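Local coordinates for voltage-sensor containing phosphatase (PDB 3V0F), which probably removes phosphate from membrane phosphoinositides, using a PTEN-like phosphatase domain joined to a C2 domain and placed under the control of a voltage sensor, at residues Asp93-Pro98 with Gly172-Ser177; Val166-Gln171 with Asn313-Lys318; Pro197-Leu202 with Asn295-Glu300; Gln226-Arg231 with Lys271-Ser276. The protein carries 1 engineered substitution. All blocks are in the same frame, centred on the assembly; numbering follows the deposited sequence.

How the contacts relate
Contacts 1, 2 and 4 meet around the seam between the phosphatase and C2 domains; contact 3 lies in the C2 domain, where its loops meet helices 100-116 and 176-191. Contact 1 probably borders the active site, as matching loops do in relatives; a phosphate ion, probably from crystallisation, lies about 3 Å from the D94 side chain. Contact 2, centred about 13 Å away, touches it, E174 O being 2.9 Å from H315 NE2, probably hydrogen-bonded. Contact 4, centred about 15 Å from contact 1, meets it through N96 OD1, 3.2 Å from K271 NZ, and a long, weak ion pair, D93 OD1 to R231 NH1 at 3.5 Å. Contact 3's nearest atoms are about 7 Å from contacts 1 and 4.

Contact 1: Asp93-Pro98 with Gly172-Ser177; sequences DDHNVP and GVETAS
The backbones of D94-V97 and E174-S177 run the same general way, 36° apart, with H95 CA 6.3 Å from T175 CA, and no direct hydrogen bond crosses. A type II beta turn from D93 to N96 presents the H95 imidazole to E174. In one of two modelled conformers, E174 extends and puts OE2 at the ring edge, 3.2 Å from H95 CD2, with ring and carboxylate planes 35° apart. Water does the bridging: one molecule in the ring plane lies 2.9 Å from H95 NE2 and donates to E174 OE1, and another, 3.0 Å from H95 N, links that amide to OE2. D94 folds back over the same ring, its CG anti to the backbone N (chi1 -159°), putting OD2 over the ring centre.

Further along both segments, T175 CG2 packs 3.5 Å from H95 O. T175 OG1 gives its proton to a water that donates to H95 O, and caps Q178 N of helix 176-191. V97 CG1 rests 3.5 Å from S177 O.

By family comparison, 93-98 probably matches the WPD loop and 172-177 the TI loop of PTEN, and a phosphate ion sits beside D94. D94 OD2 and E174 OE2, like charges, lie 4.1 Å apart, a repulsion the waters and imidazole probably ease. With methyl groups otherwise resting on carbonyl oxygens, this is consistent with an active-site rim that can adjust its shape.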
loop_
_atom_site.group_PDB
_atom_site.type_symbol
_atom_site.label_atom_id
_atom_site.label_comp_id
_atom_site.label_asym_id
_atom_site.label_seq_id
_atom_site.Cartn_x
_atom_site.Cartn_y
_atom_site.Cartn_z
ATOM N N ASP A 93 -6.205 -3.241 -3.590
ATOM C CA ASP A 93 -5.552 -4.482 -4.006
ATOM C C ASP A 93 -4.365 -4.773 -3.082
ATOM O O ASP A 93 -3.661 -3.864 -2.606
ATOM C CB ASP A 93 -5.008 -4.380 -5.434
ATOM C CG ASP A 93 -6.068 -4.179 -6.485
ATOM O OD1 ASP A 93 -7.265 -4.435 -6.244
ATOM O OD2 ASP A 93 -5.665 -3.786 -7.600
ATOM N N ASP A 94 -4.124 -6.056 -2.852
ATOM C CA ASP A 94 -2.998 -6.461 -2.013
ATOM C C ASP A 94 -1.717 -5.807 -2.525
ATOM O O ASP A 94 -1.490 -5.743 -3.738
ATOM C CB ASP A 94 -2.869 -7.991 -2.030
ATOM C CG ASP A 94 -2.100 -8.529 -0.835
ATOM O OD1 ASP A 94 -2.004 -9.770 -0.718
ATOM O OD2 ASP A 94 -1.654 -7.723 0.011
ATOM N N HIS A 95 -0.892 -5.297 -1.604
ATOM C CA HIS A 95 0.407 -4.668 -1.941
ATOM C C HIS A 95 0.258 -3.388 -2.737
ATOM O O HIS A 95 1.198 -2.933 -3.396
ATOM C CB HIS A 95 1.368 -5.663 -2.621
ATOM C CG HIS A 95 1.500 -6.940 -1.868
ATOM N ND1 HIS A 95 1.205 -8.168 -2.421
ATOM C CD2 HIS A 95 1.827 -7.170 -0.577
ATOM C CE1 HIS A 95 1.365 -9.105 -1.507
ATOM N NE2 HIS A 95 1.759 -8.532 -0.386
ATOM N N ASN A 96 -0.913 -2.783 -2.609
ATOM C CA ASN A 96 -1.177 -1.490 -3.212
ATOM C C ASN A 96 -1.727 -0.524 -2.170
ATOM O O ASN A 96 -1.643 -0.791 -0.973
ATOM C CB ASN A 96 -2.066 -1.695 -4.456
ATOM C CG ASN A 96 -1.284 -2.323 -5.601
ATOM O OD1 ASN A 96 -0.580 -1.624 -6.323
ATOM N ND2 ASN A 96 -1.348 -3.652 -5.732
ATOM N N VAL A 97 -2.224 0.617 -2.629
ATOM C CA VAL A 97 -2.661 1.702 -1.753
ATOM C C VAL A 97 -4.074 2.124 -2.129
ATOM O O VAL A 97 -4.484 1.961 -3.279
ATOM C CB VAL A 97 -1.719 2.943 -1.842
ATOM C CG1 VAL A 97 -0.383 2.641 -1.213
ATOM C CG2 VAL A 97 -1.543 3.441 -3.264
ATOM N N PRO A 98 -4.812 2.714 -1.174
ATOM C CA PRO A 98 -6.084 3.351 -1.518
ATOM C C PRO A 98 -5.814 4.603 -2.334
ATOM O O PRO A 98 -4.751 5.226 -2.203
ATOM C CB PRO A 98 -6.641 3.733 -0.147
ATOM C CG PRO A 98 -5.419 4.065 0.655
ATOM C CD PRO A 98 -4.420 2.974 0.226
ATOM N N GLY A 172 6.485 -1.667 9.576
ATOM C CA GLY A 172 5.086 -1.297 9.705
ATOM C C GLY A 172 4.195 -1.805 8.589
ATOM O O GLY A 172 3.134 -2.371 8.857
ATOM N N VAL A 173 4.597 -1.562 7.339
ATOM C CA VAL A 173 3.765 -1.893 6.175
ATOM C C VAL A 173 4.568 -2.745 5.190
ATOM O O VAL A 173 5.722 -3.094 5.463
ATOM C CB VAL A 173 3.099 -0.660 5.533
ATOM C CG1 VAL A 173 2.054 -0.077 6.489
ATOM C CG2 VAL A 173 4.123 0.380 5.101
ATOM N N GLU A 174 3.968 -3.063 4.046
ATOM C CA GLU A 174 4.574 -4.035 3.130
ATOM C C GLU A 174 5.235 -3.438 1.901
ATOM O O GLU A 174 6.079 -4.102 1.284
ATOM C CB GLU A 174 3.577 -5.111 2.715
ATOM C CG GLU A 174 3.296 -6.093 3.815
ATOM C CD GLU A 174 2.399 -7.218 3.378
ATOM O OE1 GLU A 174 2.633 -8.346 3.835
ATOM O OE2 GLU A 174 1.469 -6.977 2.572
ATOM N N THR A 175 4.897 -2.188 1.558
ATOM C CA THR A 175 5.431 -1.570 0.343
ATOM C C THR A 175 5.898 -0.146 0.576
ATOM O O THR A 175 5.540 0.503 1.577
ATOM C CB THR A 175 4.443 -1.602 -0.858
ATOM O OG1 THR A 175 3.480 -0.564 -0.696
ATOM C CG2 THR A 175 3.749 -2.949 -0.986
ATOM N N ALA A 176 6.724 0.329 -0.352
ATOM C CA ALA A 176 7.173 1.719 -0.295
ATOM C C ALA A 176 6.036 2.706 -0.573
ATOM O O ALA A 176 5.995 3.790 0.020
ATOM C CB ALA A 176 8.348 1.948 -1.233
ATOM N N SER A 177 5.114 2.356 -1.475
ATOM C CA SER A 177 3.979 3.254 -1.762
ATOM C C SER A 177 3.077 3.356 -0.540
ATOM O O SER A 177 2.495 4.405 -0.296
ATOM C CB SER A 177 3.168 2.800 -2.959
ATOM O OG SER A 177 3.887 2.857 -4.157
HETATM O O HOH W 1 2.349 -0.426 -3.198
HETATM O O HOH W 2 -0.222 -5.052 1.346
HETATM O O HOH W 3 2.644 -10.182 1.856
#

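Contact 2: Val166-Gln171 with Asn313-Lys318; sequences VGDVFQ and NPHKKK
The seam between the phosphatase and C2 domains, the two-domain arrangement of the PTEN family, is where G167-V169 of the phosphatase lies against H315-K317 of the C2 domain. The C2 side is shaped by a type I beta turn from N313 to K316, closed by K316 N bonding to N313 O. Just past it the two segments are joined directly, K317 N donating to G167 O over 3.1 Å at a nearly straight 162°.

Beside this bond D168 and K316 form a salt bridge, with K316 NZ 2.8 Å from D168 OD1. The ammonium comes at the carboxylate from above, 44° out of its plane. Lysine can reach this place because its chain doubles back at chi2 and chi3, which also lays K316 CD over one face of the H315 ring, 3.4 Å above its plane and offset toward the rim. D168 OD1 is gripped three times: besides NZ it accepts from a water that also takes the V169 N-H and donates to H315 O, and from a second water near H315.

Histidine suits its position because both ring nitrogens are used. H315 ND1 accepts from N313 N at 3.0 Å in the ring plane, and NE2 bonds to E174 O, consistent with a proton on NE2. V169 sets CG2 3.8 Å from H315 O and packs on W320, which suits a branched apolar side chain. On the outer side K317 extends past the loop, its CD 3.6 Å from V166 O, and its NZ gives a 2.8 Å bond to a water that donates to that same carbonyl.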
loop_
_atom_site.group_PDB
_atom_site.type_symbol
_atom_site.label_atom_id
_atom_site.label_comp_id
_atom_site.label_asym_id
_atom_site.label_seq_id
_atom_site.Cartn_x
_atom_site.Cartn_y
_atom_site.Cartn_z
ATOM N N VAL A 166 13.870 -7.978 9.455
ATOM C CA VAL A 166 15.231 -7.565 9.063
ATOM C C VAL A 166 15.325 -7.318 7.548
ATOM O O VAL A 166 16.233 -6.641 7.077
ATOM C CB VAL A 166 16.334 -8.589 9.491
ATOM C CG1 VAL A 166 16.406 -8.711 11.010
ATOM C CG2 VAL A 166 16.121 -9.935 8.804
ATOM N N GLY A 167 14.381 -7.853 6.787
ATOM C CA GLY A 167 14.370 -7.678 5.331
ATOM C C GLY A 167 13.779 -6.359 4.853
ATOM O O GLY A 167 13.741 -6.104 3.651
ATOM N N ASP A 168 13.312 -5.531 5.789
ATOM C CA ASP A 168 12.741 -4.216 5.497
ATOM C C ASP A 168 13.636 -3.087 5.961
ATOM O O ASP A 168 14.320 -3.196 6.973
ATOM C CB ASP A 168 11.388 -4.068 6.180
ATOM C CG ASP A 168 10.266 -4.638 5.374
ATOM O OD1 ASP A 168 10.293 -4.490 4.122
ATOM O OD2 ASP A 168 9.334 -5.195 6.006
ATOM N N VAL A 169 13.599 -1.987 5.221
ATOM C CA VAL A 169 14.258 -0.761 5.642
ATOM C C VAL A 169 13.501 -0.177 6.842
ATOM O O VAL A 169 14.114 0.156 7.861
ATOM C CB VAL A 169 14.347 0.270 4.482
ATOM C CG1 VAL A 169 15.013 1.550 4.957
ATOM C CG2 VAL A 169 15.085 -0.312 3.273
ATOM N N PHE A 170 12.184 -0.032 6.703
ATOM C CA PHE A 170 11.319 0.519 7.753
ATOM C C PHE A 170 10.252 -0.479 8.147
ATOM O O PHE A 170 9.785 -1.249 7.307
ATOM C CB PHE A 170 10.663 1.837 7.297
ATOM C CG PHE A 170 11.654 2.885 6.892
ATOM C CD1 PHE A 170 11.760 3.290 5.572
ATOM C CD2 PHE A 170 12.496 3.445 7.834
ATOM C CE1 PHE A 170 12.679 4.265 5.204
ATOM C CE2 PHE A 170 13.421 4.408 7.479
ATOM C CZ PHE A 170 13.513 4.818 6.162
ATOM N N GLN A 171 9.877 -0.467 9.428
ATOM C CA GLN A 171 8.842 -1.375 9.968
ATOM C C GLN A 171 7.450 -0.796 9.848
ATOM O O GLN A 171 7.252 0.404 10.035
ATOM C CB GLN A 171 9.126 -1.663 11.445
ATOM C CG GLN A 171 10.505 -2.279 11.706
ATOM C CD GLN A 171 10.763 -3.545 10.895
ATOM O OE1 GLN A 171 9.971 -4.489 10.920
ATOM N NE2 GLN A 171 11.895 -3.580 10.199
ATOM N N ASN A 313 9.209 -3.135 -4.530
ATOM C CA ASN A 313 9.942 -4.406 -4.774
ATOM C C ASN A 313 11.441 -4.200 -4.549
ATOM O O ASN A 313 12.014 -4.928 -3.754
ATOM C CB ASN A 313 9.626 -5.112 -6.103
ATOM C CG ASN A 313 8.188 -5.609 -6.186
ATOM O OD1 ASN A 313 7.515 -5.788 -5.171
ATOM N ND2 ASN A 313 7.711 -5.817 -7.410
ATOM N N PRO A 314 12.063 -3.172 -5.181
ATOM C CA PRO A 314 13.447 -2.864 -4.816
ATOM C C PRO A 314 13.602 -2.444 -3.355
ATOM O O PRO A 314 14.710 -2.462 -2.840
ATOM C CB PRO A 314 13.807 -1.724 -5.781
ATOM C CG PRO A 314 12.908 -1.921 -6.952
ATOM C CD PRO A 314 11.598 -2.295 -6.282
ATOM N N HIS A 315 12.520 -2.056 -2.685
ATOM C CA HIS A 315 12.595 -1.640 -1.294
ATOM C C HIS A 315 12.926 -2.804 -0.365
ATOM O O HIS A 315 13.301 -2.596 0.786
ATOM C CB HIS A 315 11.294 -0.939 -0.888
ATOM C CG HIS A 315 10.148 -1.867 -0.630
ATOM N ND1 HIS A 315 9.517 -2.591 -1.625
ATOM C CD2 HIS A 315 9.502 -2.161 0.523
ATOM C CE1 HIS A 315 8.539 -3.299 -1.081
ATOM N NE2 HIS A 315 8.520 -3.066 0.222
ATOM N N LYS A 316 12.780 -4.036 -0.855
ATOM C CA LYS A 316 13.103 -5.229 -0.064
ATOM C C LYS A 316 14.573 -5.539 -0.178
ATOM O O LYS A 316 15.107 -5.676 -1.282
ATOM C CB LYS A 316 12.299 -6.445 -0.545
ATOM C CG LYS A 316 10.769 -6.327 -0.501
ATOM C CD LYS A 316 10.175 -6.048 0.877
ATOM C CE LYS A 316 10.341 -7.224 1.835
ATOM N NZ LYS A 316 9.553 -6.987 3.090
ATOM N N LYS A 317 15.211 -5.705 0.974
ATOM C CA LYS A 317 16.644 -5.994 1.027
ATOM C C LYS A 317 17.046 -7.245 0.250
ATOM O O LYS A 317 18.185 -7.323 -0.201
ATOM C CB LYS A 317 17.144 -6.056 2.474
ATOM C CG LYS A 317 16.998 -4.731 3.213
ATOM C CD LYS A 317 17.826 -4.704 4.502
ATOM C CE LYS A 317 17.610 -3.417 5.287
ATOM N NZ LYS A 317 18.558 -3.302 6.444
ATOM N N LYS A 318 16.132 -8.213 0.117
ATOM C CA LYS A 318 16.421 -9.467 -0.610
ATOM C C LYS A 318 16.704 -9.205 -2.096
ATOM O O LYS A 318 17.184 -10.118 -2.779
ATOM C CB LYS A 318 15.282 -10.496 -0.451
ATOM C CG LYS A 318 13.980 -10.110 -1.163
ATOM C CD LYS A 318 12.854 -11.118 -0.946
ATOM C CE LYS A 318 11.627 -10.712 -1.748
ATOM N NZ LYS A 318 10.531 -11.709 -1.577
HETATM O O HOH W 4 18.159 -5.280 8.319
HETATM O O HOH W 5 13.843 -8.511 1.916
HETATM O O HOH W 6 11.710 -2.311 3.070
HETATM O O HOH W 7 7.862 -3.281 3.488
#

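Contact 3: Pro197-Leu202 with Asn295-Glu300; sequences PPMKKL and NTSLVE
K200 is held at both ends of its residue by T296 and S297. K200 N donates to S297 OG at 3.0 Å, and K200 O accepts from T296 OG1 at 2.7 Å, nearly along the C=O axis. Its side chain, in the modelled one of two conformers, starts with CG anti to the backbone N (chi1 172°) and bends at chi3 and chi4, curling NZ round onto the turn. There K200 NZ meets T296 O at 2.7 Å in the carbonyl plane, and V299 O at 2.8 Å, tilted 19° from the plane of the V299 carbonyl. A long, flexible cation suits a turn whose carbonyls converge this way.

Apolar groups flank the polar centre. P197 CG wedges against L298 CD2 at 3.7 Å, the two side chains crossing at about a right angle, and also touches S297 CB. On the other flank L202 CD1 lies 3.8 Å from V299 CG2 and packs on T296 CB. M199 bends so that its SD comes 3.4 Å from S297 OG.

These segments join the two sheets of the C2 beta sandwich: 197-202 leads into strand 202-210 of one, and 295-300 follows strand 290-295 of the other. F333 of strand 328-335 backs both L202 and V299, while helix 176-191 of the phosphatase supplies I188 behind P197 and Y184 beside L298. T296 OG1 has a second bond, from G268 N. The turn itself is shaped by an Asx turn, N295 OD1 accepting from S297 N, and N295 ND2 is in turn held by D269.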
loop_
_atom_site.group_PDB
_atom_site.type_symbol
_atom_site.label_atom_id
_atom_site.label_comp_id
_atom_site.label_asym_id
_atom_site.label_seq_id
_atom_site.Cartn_x
_atom_site.Cartn_y
_atom_site.Cartn_z
ATOM N N PRO A 197 -5.229 18.544 -1.906
ATOM C CA PRO A 197 -4.641 19.748 -2.451
ATOM C C PRO A 197 -5.366 20.157 -3.734
ATOM O O PRO A 197 -6.155 19.370 -4.294
ATOM C CB PRO A 197 -3.203 19.314 -2.775
ATOM C CG PRO A 197 -3.262 17.902 -2.952
ATOM C CD PRO A 197 -4.287 17.417 -1.979
ATOM N N PRO A 198 -5.085 21.366 -4.223
ATOM C CA PRO A 198 -5.624 21.756 -5.526
ATOM C C PRO A 198 -5.265 20.722 -6.597
ATOM O O PRO A 198 -4.133 20.231 -6.611
ATOM C CB PRO A 198 -4.911 23.086 -5.803
ATOM C CG PRO A 198 -4.587 23.626 -4.442
ATOM C CD PRO A 198 -4.259 22.427 -3.617
ATOM N N MET A 199 -6.217 20.367 -7.465
ATOM C CA MET A 199 -5.912 19.344 -8.485
ATOM C C MET A 199 -4.854 19.858 -9.446
ATOM O O MET A 199 -4.901 21.009 -9.896
ATOM C CB MET A 199 -7.173 18.850 -9.240
ATOM C CG MET A 199 -6.914 17.924 -10.470
ATOM S SD MET A 199 -5.974 16.409 -10.151
ATOM C CE MET A 199 -7.222 15.392 -9.354
ATOM N N LYS A 200 -3.901 18.991 -9.767
ATOM C CA LYS A 200 -2.874 19.273 -10.761
ATOM C C LYS A 200 -2.787 18.142 -11.773
ATOM O O LYS A 200 -2.481 16.996 -11.420
ATOM C CB LYS A 200 -1.509 19.494 -10.103
ATOM C CG LYS A 200 -0.355 19.614 -11.101
ATOM C CD LYS A 200 0.825 20.379 -10.529
ATOM C CE LYS A 200 1.857 19.440 -9.919
ATOM N NZ LYS A 200 1.441 18.829 -8.613
ATOM N N LYS A 201 -3.046 18.464 -13.033
ATOM C CA LYS A 201 -2.998 17.455 -14.081
ATOM C C LYS A 201 -1.637 17.480 -14.755
ATOM O O LYS A 201 -0.986 18.519 -14.841
ATOM C CB LYS A 201 -4.168 17.629 -15.049
ATOM C CG LYS A 201 -5.505 17.695 -14.315
ATOM C CD LYS A 201 -6.665 17.086 -15.073
ATOM C CE LYS A 201 -7.930 17.170 -14.232
ATOM N NZ LYS A 201 -9.144 16.670 -14.932
ATOM N N LEU A 202 -1.188 16.298 -15.170
ATOM C CA LEU A 202 0.162 16.115 -15.662
ATOM C C LEU A 202 0.173 15.173 -16.847
ATOM O O LEU A 202 -0.738 14.356 -17.007
ATOM C CB LEU A 202 1.048 15.495 -14.568
ATOM C CG LEU A 202 1.228 16.252 -13.256
ATOM C CD1 LEU A 202 1.968 15.354 -12.285
ATOM C CD2 LEU A 202 2.004 17.532 -13.505
ATOM N N ASN A 295 0.645 10.615 -6.521
ATOM C CA ASN A 295 -0.536 11.434 -6.778
ATOM C C ASN A 295 -0.120 12.711 -7.492
ATOM O O ASN A 295 0.787 13.412 -7.032
ATOM C CB ASN A 295 -1.252 11.785 -5.476
ATOM C CG ASN A 295 -2.560 12.491 -5.720
ATOM O OD1 ASN A 295 -2.586 13.680 -6.002
ATOM N ND2 ASN A 295 -3.658 11.749 -5.613
ATOM N N THR A 296 -0.776 13.011 -8.614
ATOM C CA THR A 296 -0.359 14.110 -9.478
ATOM C C THR A 296 -0.378 15.459 -8.742
ATOM O O THR A 296 0.440 16.341 -9.016
ATOM C CB THR A 296 -1.245 14.228 -10.744
ATOM O OG1 THR A 296 -2.600 14.494 -10.359
ATOM C CG2 THR A 296 -1.197 12.961 -11.573
ATOM N N SER A 297 -1.306 15.619 -7.807
ATOM C CA SER A 297 -1.464 16.882 -7.076
ATOM C C SER A 297 -0.427 17.079 -5.970
ATOM O O SER A 297 -0.310 18.183 -5.414
ATOM C CB SER A 297 -2.883 16.990 -6.512
ATOM O OG SER A 297 -3.841 16.903 -7.554
ATOM N N LEU A 298 0.324 16.027 -5.653
ATOM C CA LEU A 298 1.369 16.103 -4.636
ATOM C C LEU A 298 2.783 16.125 -5.210
ATOM O O LEU A 298 3.755 16.209 -4.460
ATOM C CB LEU A 298 1.159 15.028 -3.567
ATOM C CG LEU A 298 -0.096 15.387 -2.756
ATOM C CD1 LEU A 298 -0.497 14.213 -1.897
ATOM C CD2 LEU A 298 0.063 16.665 -1.904
ATOM N N VAL A 299 2.874 16.104 -6.535
ATOM C CA VAL A 299 4.127 16.265 -7.270
ATOM C C VAL A 299 4.635 17.681 -7.124
ATOM O O VAL A 299 3.863 18.620 -7.236
ATOM C CB VAL A 299 3.913 15.954 -8.794
ATOM C CG1 VAL A 299 5.097 16.398 -9.647
ATOM C CG2 VAL A 299 3.680 14.486 -8.988
ATOM N N GLU A 300 5.931 17.816 -6.866
ATOM C CA GLU A 300 6.576 19.120 -6.789
ATOM C C GLU A 300 7.431 19.309 -8.030
ATOM O O GLU A 300 8.266 18.461 -8.370
ATOM C CB GLU A 300 7.437 19.239 -5.526
ATOM C CG GLU A 300 6.649 19.166 -4.211
ATOM C CD GLU A 300 6.051 20.504 -3.788
ATOM O OE1 GLU A 300 5.191 20.509 -2.879
ATOM O OE2 GLU A 300 6.436 21.552 -4.355
HETATM O O HOH W 8 -6.146 17.011 -5.798
HETATM O O HOH W 9 -1.588 20.631 -5.705
#

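Contact 4: Gln226-Arg231 with Lys271-Ser276; sequences QIVSER and KVRFMS
Q226-V228 and K271-R273 pair as the two inner strands of the four-stranded antiparallel sheet of the C2 beta sandwich, their directions 154° apart. The backbone is the tight part. Q226 with R273 and V228 with K271 are hydrogen-bonded pairs, the bonds of the first running 2.8 Å from Q226 N to R273 O and 2.9 Å from R273 N to Q226 O. Between them lies the non-hydrogen-bonded pair I227 and V272, where V272 CA offers a CA-H...O contact to Q226 O at 3.4 Å. Their branched apolar side chains are buried on one face, V272 against F292 and I227 against L235.

The other face is more polar and, at Q226, V228 and R273, partly exposed. V228 CB touches K271 CB at 4.0 Å, but K271, buried, runs on fully extended to a salt bridge with D286, which R273 shares through NE. A shared acidic partner suits both basic residues. Q226 and R273 lie side by side: Q226 stays extended, its NE2 held by E233, while R273 turns at chi3 (68°) and brings its guanidinium edge to the amide, R273 NH1 donating to Q226 OE1 at 2.9 Å from above the amide's carbonyl plane.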
loop_
_atom_site.group_PDB
_atom_site.type_symbol
_atom_site.label_atom_id
_atom_site.label_comp_id
_atom_site.label_asym_id
_atom_site.label_seq_id
_atom_site.Cartn_x
_atom_site.Cartn_y
_atom_site.Cartn_z
ATOM N N GLN A 226 3.950 0.532 -17.896
ATOM C CA GLN A 226 2.504 0.655 -17.991
ATOM C C GLN A 226 2.052 1.709 -16.999
ATOM O O GLN A 226 2.418 1.664 -15.825
ATOM C CB GLN A 226 1.869 -0.688 -17.666
ATOM C CG GLN A 226 0.364 -0.713 -17.814
ATOM C CD GLN A 226 -0.217 -1.974 -17.243
ATOM O OE1 GLN A 226 0.056 -2.330 -16.093
ATOM N NE2 GLN A 226 -1.042 -2.652 -18.034
ATOM N N ILE A 227 1.258 2.668 -17.465
ATOM C CA ILE A 227 0.648 3.643 -16.580
ATOM C C ILE A 227 -0.822 3.292 -16.395
ATOM O O ILE A 227 -1.562 3.116 -17.369
ATOM C CB ILE A 227 0.768 5.074 -17.161
ATOM C CG1 ILE A 227 2.240 5.388 -17.453
ATOM C CG2 ILE A 227 0.155 6.115 -16.214
ATOM C CD1 ILE A 227 2.485 6.811 -17.981
ATOM N N VAL A 228 -1.224 3.199 -15.135
ATOM C CA VAL A 228 -2.556 2.793 -14.724
ATOM C C VAL A 228 -3.232 3.932 -13.964
ATOM O O VAL A 228 -2.635 4.503 -13.047
ATOM C CB VAL A 228 -2.488 1.509 -13.839
ATOM C CG1 VAL A 228 -3.860 1.110 -13.321
ATOM C CG2 VAL A 228 -1.884 0.352 -14.626
ATOM N N SER A 229 -4.482 4.223 -14.318
ATOM C CA SER A 229 -5.272 5.264 -13.662
ATOM C C SER A 229 -6.664 4.700 -13.467
ATOM O O SER A 229 -7.263 4.210 -14.415
ATOM C CB SER A 229 -5.340 6.517 -14.544
ATOM O OG SER A 229 -6.244 7.494 -14.029
ATOM N N GLU A 230 -7.174 4.761 -12.238
ATOM C CA GLU A 230 -8.527 4.263 -11.937
ATOM C C GLU A 230 -8.739 2.841 -12.466
ATOM O O GLU A 230 -9.753 2.531 -13.119
ATOM C CB GLU A 230 -9.599 5.233 -12.460
ATOM C CG GLU A 230 -9.556 6.613 -11.801
ATOM C CD GLU A 230 -10.629 7.551 -12.328
ATOM O OE1 GLU A 230 -10.305 8.732 -12.596
ATOM O OE2 GLU A 230 -11.792 7.110 -12.481
ATOM N N ARG A 231 -7.740 1.996 -12.204
ATOM C CA ARG A 231 -7.787 0.549 -12.486
ATOM C C ARG A 231 -7.807 0.210 -13.978
ATOM O O ARG A 231 -8.199 -0.897 -14.357
ATOM C CB ARG A 231 -8.954 -0.152 -11.756
ATOM C CG ARG A 231 -9.042 0.170 -10.270
ATOM C CD ARG A 231 -10.068 -0.702 -9.533
ATOM N NE ARG A 231 -10.290 -0.211 -8.172
ATOM C CZ ARG A 231 -9.527 -0.504 -7.121
ATOM N NH1 ARG A 231 -8.475 -1.306 -7.257
ATOM N NH2 ARG A 231 -9.817 0.017 -5.929
ATOM N N LYS A 271 -0.523 4.681 -10.932
ATOM C CA LYS A 271 0.299 3.510 -10.660
ATOM C C LYS A 271 1.144 3.240 -11.890
ATOM O O LYS A 271 0.615 3.169 -12.999
ATOM C CB LYS A 271 -0.605 2.326 -10.349
ATOM C CG LYS A 271 0.107 1.013 -10.105
ATOM C CD LYS A 271 -0.917 -0.139 -9.971
ATOM C CE LYS A 271 -0.271 -1.386 -9.475
ATOM N NZ LYS A 271 -1.296 -2.428 -9.293
ATOM N N VAL A 272 2.461 3.121 -11.692
ATOM C CA VAL A 272 3.390 2.902 -12.803
ATOM C C VAL A 272 4.057 1.553 -12.589
ATOM O O VAL A 272 4.696 1.330 -11.545
ATOM C CB VAL A 272 4.438 4.043 -12.849
ATOM C CG1 VAL A 272 5.354 3.866 -14.059
ATOM C CG2 VAL A 272 3.735 5.398 -12.902
ATOM N N ARG A 273 3.902 0.654 -13.562
ATOM C CA ARG A 273 4.417 -0.709 -13.456
ATOM C C ARG A 273 5.471 -0.942 -14.518
ATOM O O ARG A 273 5.264 -0.610 -15.684
ATOM C CB ARG A 273 3.282 -1.729 -13.653
ATOM C CG ARG A 273 2.166 -1.629 -12.614
ATOM C CD ARG A 273 1.001 -2.591 -12.898
ATOM N NE ARG A 273 1.410 -3.988 -12.727
ATOM C CZ ARG A 273 1.671 -4.864 -13.702
ATOM N NH1 ARG A 273 1.549 -4.529 -14.985
ATOM N NH2 ARG A 273 2.104 -6.091 -13.397
ATOM N N PHE A 274 6.584 -1.542 -14.123
ATOM C CA PHE A 274 7.650 -1.887 -15.075
ATOM C C PHE A 274 7.703 -3.380 -15.232
ATOM O O PHE A 274 7.778 -4.093 -14.234
ATOM C CB PHE A 274 9.000 -1.330 -14.603
ATOM C CG PHE A 274 9.044 0.170 -14.626
ATOM C CD1 PHE A 274 8.506 0.894 -13.577
ATOM C CD2 PHE A 274 9.606 0.851 -15.698
ATOM C CE1 PHE A 274 8.523 2.283 -13.591
ATOM C CE2 PHE A 274 9.627 2.252 -15.719
ATOM C CZ PHE A 274 9.078 2.961 -14.649
ATOM N N MET A 275 7.634 -3.834 -16.486
ATOM C CA MET A 275 7.698 -5.262 -16.804
ATOM C C MET A 275 8.960 -5.540 -17.600
ATOM O O MET A 275 9.565 -4.625 -18.187
ATOM C CB MET A 275 6.444 -5.700 -17.558
ATOM C CG MET A 275 5.155 -5.465 -16.780
ATOM S SD MET A 275 3.673 -5.583 -17.794
ATOM C CE MET A 275 3.725 -3.963 -18.535
ATOM N N SER A 276 9.356 -6.809 -17.613
ATOM C CA SER A 276 10.566 -7.216 -18.306
ATOM C C SER A 276 10.344 -8.493 -19.092
ATOM O O SER A 276 9.703 -9.434 -18.602
ATOM C CB SER A 276 11.693 -7.454 -17.307
ATOM O OG SER A 276 12.857 -7.937 -17.950
#